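Local coordinates for caprin-1 (Homo sapiens, PDB 4WBE), which binds mRNAs to regulate their transport, translation and/or stability, and is essential for the formation of cytoplasmic stress granules, at residues Y23-D26 with K27-D30; C95-T98 with Y99-K103. All blocks are in the same frame, centred on the assembly; numbering follows the deposited sequence.

How the contacts relate
Both contacts are local and mark helix boundaries in the mainly helical HR-1 domain of caprin-1, within its dimerization family region. Contact 1 is where helix 2-27 ends and the chain turns into helix 31-39; contact 2 is where the short strand 97-98 gives way to helix 99-111. Their centres lie 18 Å apart on opposite sides of the chain's centre, and their nearest atoms stay about 8 Å from each other. Two helices connect them: V24 packs on V109 and F110 of helix 99-111, and both contacts place side chains on helix 49-62. Only contact 1 meets the second subunit, through Y23 and V24.

Contact 1 (Y23-D26 with K27-D30); sequences YVLD and KLGD
K27 folds back over the ring of Y23, four residues earlier. Its CB sits 3.6 Å from V24 O, close to the backbone of the preceding turn. K27 CG comes 3.3 Å from Y23 O and also lies over one face of the Y23 ring, 4.1 Å from the ring centroid and 20° off the ring normal, displaced toward the rim, which makes it a CH-pi contact. A bend at chi2 (-58°) then turns the chain along the phenol end; CD only carries it on to CE, and K27 CE comes 3.3 Å from Y23 OH. The charged NZ continues beyond the ring and stays 5.5 Å from D26 OD1, so the opposite charges lie near one another without touching. On the tyrosine side, CG anti to the backbone N (chi1 177°) sends the ring along the helix toward the next turn, where K27 CG can cover its face.

Underneath, the backbone records the end of helix 2-27. K27 N donates to Y23 O and L28 N to V24 O, both i to i+4 bonds, while a second, weak interaction links L28 N to L25 O. G29 N then donates to D26 O at 3.2 Å, an i to i+3 bond that replaces the i to i+4 pattern as the helix ends. K27 to D30 form a type I beta turn, and D30 is the N-cap of helix 31-39, its OD1 accepting from E32 N.

The apolar side of the helix end is carried by L28, whose CG is 4.4 Å from V24 CG1 and whose CD1 is 4.3 Å from L25 CD2. L28 also packs on L52 and L55 of helix 49-62 and on V33 and L37 of helix 31-39. Y23 and V24 additionally meet Y76 and L72 of the second subunit, respectively.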
loop_
_atom_site.group_PDB
_atom_site.type_symbol
_atom_site.label_atom_id
_atom_site.label_comp_id
_atom_site.label_asym_id
_atom_site.label_seq_id
_atom_site.Cartn_x
_atom_site.Cartn_y
_atom_site.Cartn_z
ATOM N N TYR A 23 0.575 -7.684 -0.311
ATOM C CA TYR A 23 1.309 -8.808 -0.865
ATOM C C TYR A 23 0.455 -10.075 -0.857
ATOM O O TYR A 23 0.326 -10.761 -1.879
ATOM C CB TYR A 23 2.621 -9.033 -0.105
ATOM C CG TYR A 23 3.373 -10.243 -0.602
ATOM C CD1 TYR A 23 4.185 -10.163 -1.723
ATOM C CD2 TYR A 23 3.271 -11.465 0.049
ATOM C CE1 TYR A 23 4.870 -11.273 -2.191
ATOM C CE2 TYR A 23 3.951 -12.574 -0.406
ATOM C CZ TYR A 23 4.748 -12.473 -1.524
ATOM O OH TYR A 23 5.424 -13.584 -1.974
ATOM N N VAL A 24 -0.110 -10.392 0.305
ATOM C CA VAL A 24 -0.957 -11.575 0.449
ATOM C C VAL A 24 -2.177 -11.526 -0.473
ATOM O O VAL A 24 -2.468 -12.500 -1.166
ATOM C CB VAL A 24 -1.394 -11.787 1.918
ATOM C CG1 VAL A 24 -2.455 -12.870 2.017
ATOM C CG2 VAL A 24 -0.181 -12.126 2.782
ATOM N N LEU A 25 -2.891 -10.402 -0.479
ATOM C CA LEU A 25 -4.080 -10.267 -1.322
ATOM C C LEU A 25 -3.747 -10.468 -2.798
ATOM O O LEU A 25 -4.525 -11.063 -3.540
ATOM C CB LEU A 25 -4.750 -8.899 -1.120
ATOM C CG LEU A 25 -5.425 -8.661 0.232
ATOM C CD1 LEU A 25 -5.978 -7.239 0.338
ATOM C CD2 LEU A 25 -6.518 -9.681 0.480
ATOM N N ASP A 26 -2.584 -9.976 -3.216
ATOM C CA ASP A 26 -2.124 -10.168 -4.584
ATOM C C ASP A 26 -1.865 -11.647 -4.875
ATOM O O ASP A 26 -2.207 -12.149 -5.948
ATOM C CB ASP A 26 -0.860 -9.348 -4.846
ATOM C CG ASP A 26 -0.360 -9.484 -6.271
ATOM O OD1 ASP A 26 0.643 -10.197 -6.491
ATOM O OD2 ASP A 26 -0.985 -8.890 -7.175
ATOM N N LYS A 27 -1.251 -12.342 -3.924
ATOM C CA LYS A 27 -0.960 -13.762 -4.109
ATOM C C LYS A 27 -2.207 -14.637 -4.115
ATOM O O LYS A 27 -2.202 -15.725 -4.691
ATOM C CB LYS A 27 0.039 -14.247 -3.060
ATOM C CG LYS A 27 1.415 -13.619 -3.210
ATOM C CD LYS A 27 1.959 -13.920 -4.604
ATOM C CE LYS A 27 3.476 -13.790 -4.669
ATOM N NZ LYS A 27 4.033 -14.535 -5.837
ATOM N N LEU A 28 -3.282 -14.139 -3.513
ATOM C CA LEU A 28 -4.555 -14.854 -3.494
ATOM C C LEU A 28 -5.199 -14.923 -4.874
ATOM O O LEU A 28 -6.235 -15.563 -5.047
ATOM C CB LEU A 28 -5.517 -14.217 -2.492
ATOM C CG LEU A 28 -5.201 -14.492 -1.024
ATOM C CD1 LEU A 28 -6.312 -13.978 -0.135
ATOM C CD2 LEU A 28 -5.027 -15.980 -0.837
ATOM N N GLY A 29 -4.596 -14.252 -5.849
ATOM C CA GLY A 29 -5.044 -14.373 -7.224
ATOM C C GLY A 29 -4.489 -15.609 -7.913
ATOM O O GLY A 29 -4.994 -16.018 -8.959
ATOM N N ASP A 30 -3.462 -16.219 -7.323
ATOM C CA ASP A 30 -2.872 -17.429 -7.896
ATOM C C ASP A 30 -3.647 -18.654 -7.438
ATOM O O ASP A 30 -3.811 -18.884 -6.238
ATOM C CB ASP A 30 -1.400 -17.571 -7.501
ATOM C CG ASP A 30 -0.720 -18.762 -8.170
ATOM O OD1 ASP A 30 -1.369 -19.471 -8.974
ATOM O OD2 ASP A 30 0.473 -18.996 -7.885
#

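Contact 2 (C95-T98 with Y99-K103)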
loop_
_atom_site.group_PDB
_atom_site.type_symbol
_atom_site.label_atom_id
_atom_site.label_comp_id
_atom_site.label_asym_id
_atom_site.label_seq_id
_atom_site.Cartn_x
_atom_site.Cartn_y
_atom_site.Cartn_z
ATOM N N CYS A 95 -18.572 -6.445 3.476
ATOM C CA CYS A 95 -18.583 -7.754 2.811
ATOM C C CYS A 95 -19.549 -8.754 3.439
ATOM O O CYS A 95 -19.281 -9.957 3.453
ATOM C CB CYS A 95 -17.179 -8.361 2.800
ATOM S SG CYS A 95 -15.958 -7.354 1.953
ATOM N N GLY A 96 -20.661 -8.259 3.974
ATOM C CA GLY A 96 -21.634 -9.124 4.613
ATOM C C GLY A 96 -21.151 -9.668 5.950
ATOM O O GLY A 96 -21.801 -10.526 6.551
ATOM N N THR A 97 -20.018 -9.160 6.426
ATOM C CA THR A 97 -19.491 -9.560 7.726
ATOM C C THR A 97 -18.970 -8.321 8.457
ATOM O O THR A 97 -19.510 -7.226 8.287
ATOM C CB THR A 97 -18.394 -10.650 7.593
ATOM O OG1 THR A 97 -17.828 -10.946 8.877
ATOM C CG2 THR A 97 -17.298 -10.209 6.633
ATOM N N THR A 98 -17.924 -8.483 9.259
ATOM C CA THR A 98 -17.318 -7.350 9.951
ATOM C C THR A 98 -15.824 -7.277 9.673
ATOM O O THR A 98 -15.211 -8.266 9.268
ATOM C CB THR A 98 -17.505 -7.447 11.476
ATOM O OG1 THR A 98 -16.805 -8.593 11.972
ATOM C CG2 THR A 98 -18.978 -7.552 11.840
ATOM N N TYR A 99 -15.242 -6.107 9.914
ATOM C CA TYR A 99 -13.800 -5.941 9.824
ATOM C C TYR A 99 -13.115 -6.795 10.883
ATOM O O TYR A 99 -11.990 -7.261 10.684
ATOM C CB TYR A 99 -13.415 -4.477 10.010
ATOM C CG TYR A 99 -13.857 -3.579 8.886
ATOM C CD1 TYR A 99 -13.128 -3.499 7.707
ATOM C CD2 TYR A 99 -14.995 -2.802 9.007
ATOM C CE1 TYR A 99 -13.528 -2.672 6.669
ATOM C CE2 TYR A 99 -15.405 -1.973 7.979
ATOM C CZ TYR A 99 -14.667 -1.910 6.817
ATOM O OH TYR A 99 -15.082 -1.082 5.802
ATOM N N LYS A 100 -13.791 -6.983 12.013
ATOM C CA LYS A 100 -13.259 -7.826 13.080
ATOM C C LYS A 100 -13.049 -9.262 12.609
ATOM O O LYS A 100 -12.019 -9.874 12.895
ATOM C CB LYS A 100 -14.176 -7.803 14.302
ATOM C CG LYS A 100 -13.627 -8.594 15.474
ATOM C CD LYS A 100 -14.578 -8.562 16.658
ATOM C CE LYS A 100 -14.056 -9.409 17.810
ATOM N NZ LYS A 100 -14.801 -9.141 19.072
ATOM N N VAL A 101 -14.025 -9.795 11.885
ATOM C CA VAL A 101 -13.912 -11.146 11.332
ATOM C C VAL A 101 -12.852 -11.223 10.229
ATOM O O VAL A 101 -12.114 -12.207 10.137
ATOM C CB VAL A 101 -15.269 -11.656 10.800
ATOM C CG1 VAL A 101 -15.097 -12.946 10.004
ATOM C CG2 VAL A 101 -16.261 -11.846 11.945
ATOM N N LEU A 102 -12.804 -10.202 9.378
ATOM C CA LEU A 102 -11.808 -10.144 8.315
ATOM C C LEU A 102 -10.386 -10.075 8.872
ATOM O O LEU A 102 -9.477 -10.728 8.358
ATOM C CB LEU A 102 -12.068 -8.951 7.394
ATOM C CG LEU A 102 -13.300 -9.043 6.490
ATOM C CD1 LEU A 102 -13.408 -7.797 5.629
ATOM C CD2 LEU A 102 -13.223 -10.286 5.618
ATOM N N LYS A 103 -10.204 -9.278 9.921
ATOM C CA LYS A 103 -8.906 -9.162 10.564
ATOM C C LYS A 103 -8.477 -10.517 11.140
ATOM O O LYS A 103 -7.317 -10.911 11.016
ATOM C CB LYS A 103 -8.932 -8.099 11.664
ATOM C CG LYS A 103 -7.610 -7.999 12.412
ATOM C CD LYS A 103 -7.665 -6.962 13.518
ATOM C CE LYS A 103 -6.349 -6.915 14.277
ATOM N NZ LYS A 103 -6.387 -5.837 15.298
#
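T98 and V101 are joined where an extended backbone turns helical: phi/psi is -126/161° at T98, and from Y99 onward the values are those of a helix. T98 O accepts from L102 N at 3.1 Å, and the next bond of the same i to i+4 pattern runs from K103 N to Y99 O.

The side chain of T98 completes the start. Its OG1 stands between the backbone N and the carbonyl carbon (chi1 64°), the rotamer that turns it back to take the N-H of V101 at 3.0 Å. This is an N-cap: the hydroxyl accepts from a first-turn amide. Replacing T98 by valine would probably leave V101 N without its capping acceptor and weaken the start of the helix. The capped helix is 99-111, entered directly from strand 97-98, which pairs antiparallel with strand 93-94 in a small hairpin.

V101 itself lies against both threonines. Its CG2 is 3.3 Å from T98 OG1, the two side chains crossing at about a right angle, and V101 CB comes equally near T97 OG1, also at 3.3 Å. On the neighbouring side of the helix L102 faces the hairpin: its CG meets T97 CG2 at 4.2 Å and its CD1 approaches C95 SG at 4.5 Å. Helix 49-62 adjoins this apolar patch, with L61 against C95, L54 against T97 and F58 against L102. The ring of Y99 is buried beside V94, and its hydroxyl is hydrogen-bonded to ND1 of H82, on helix 77-88.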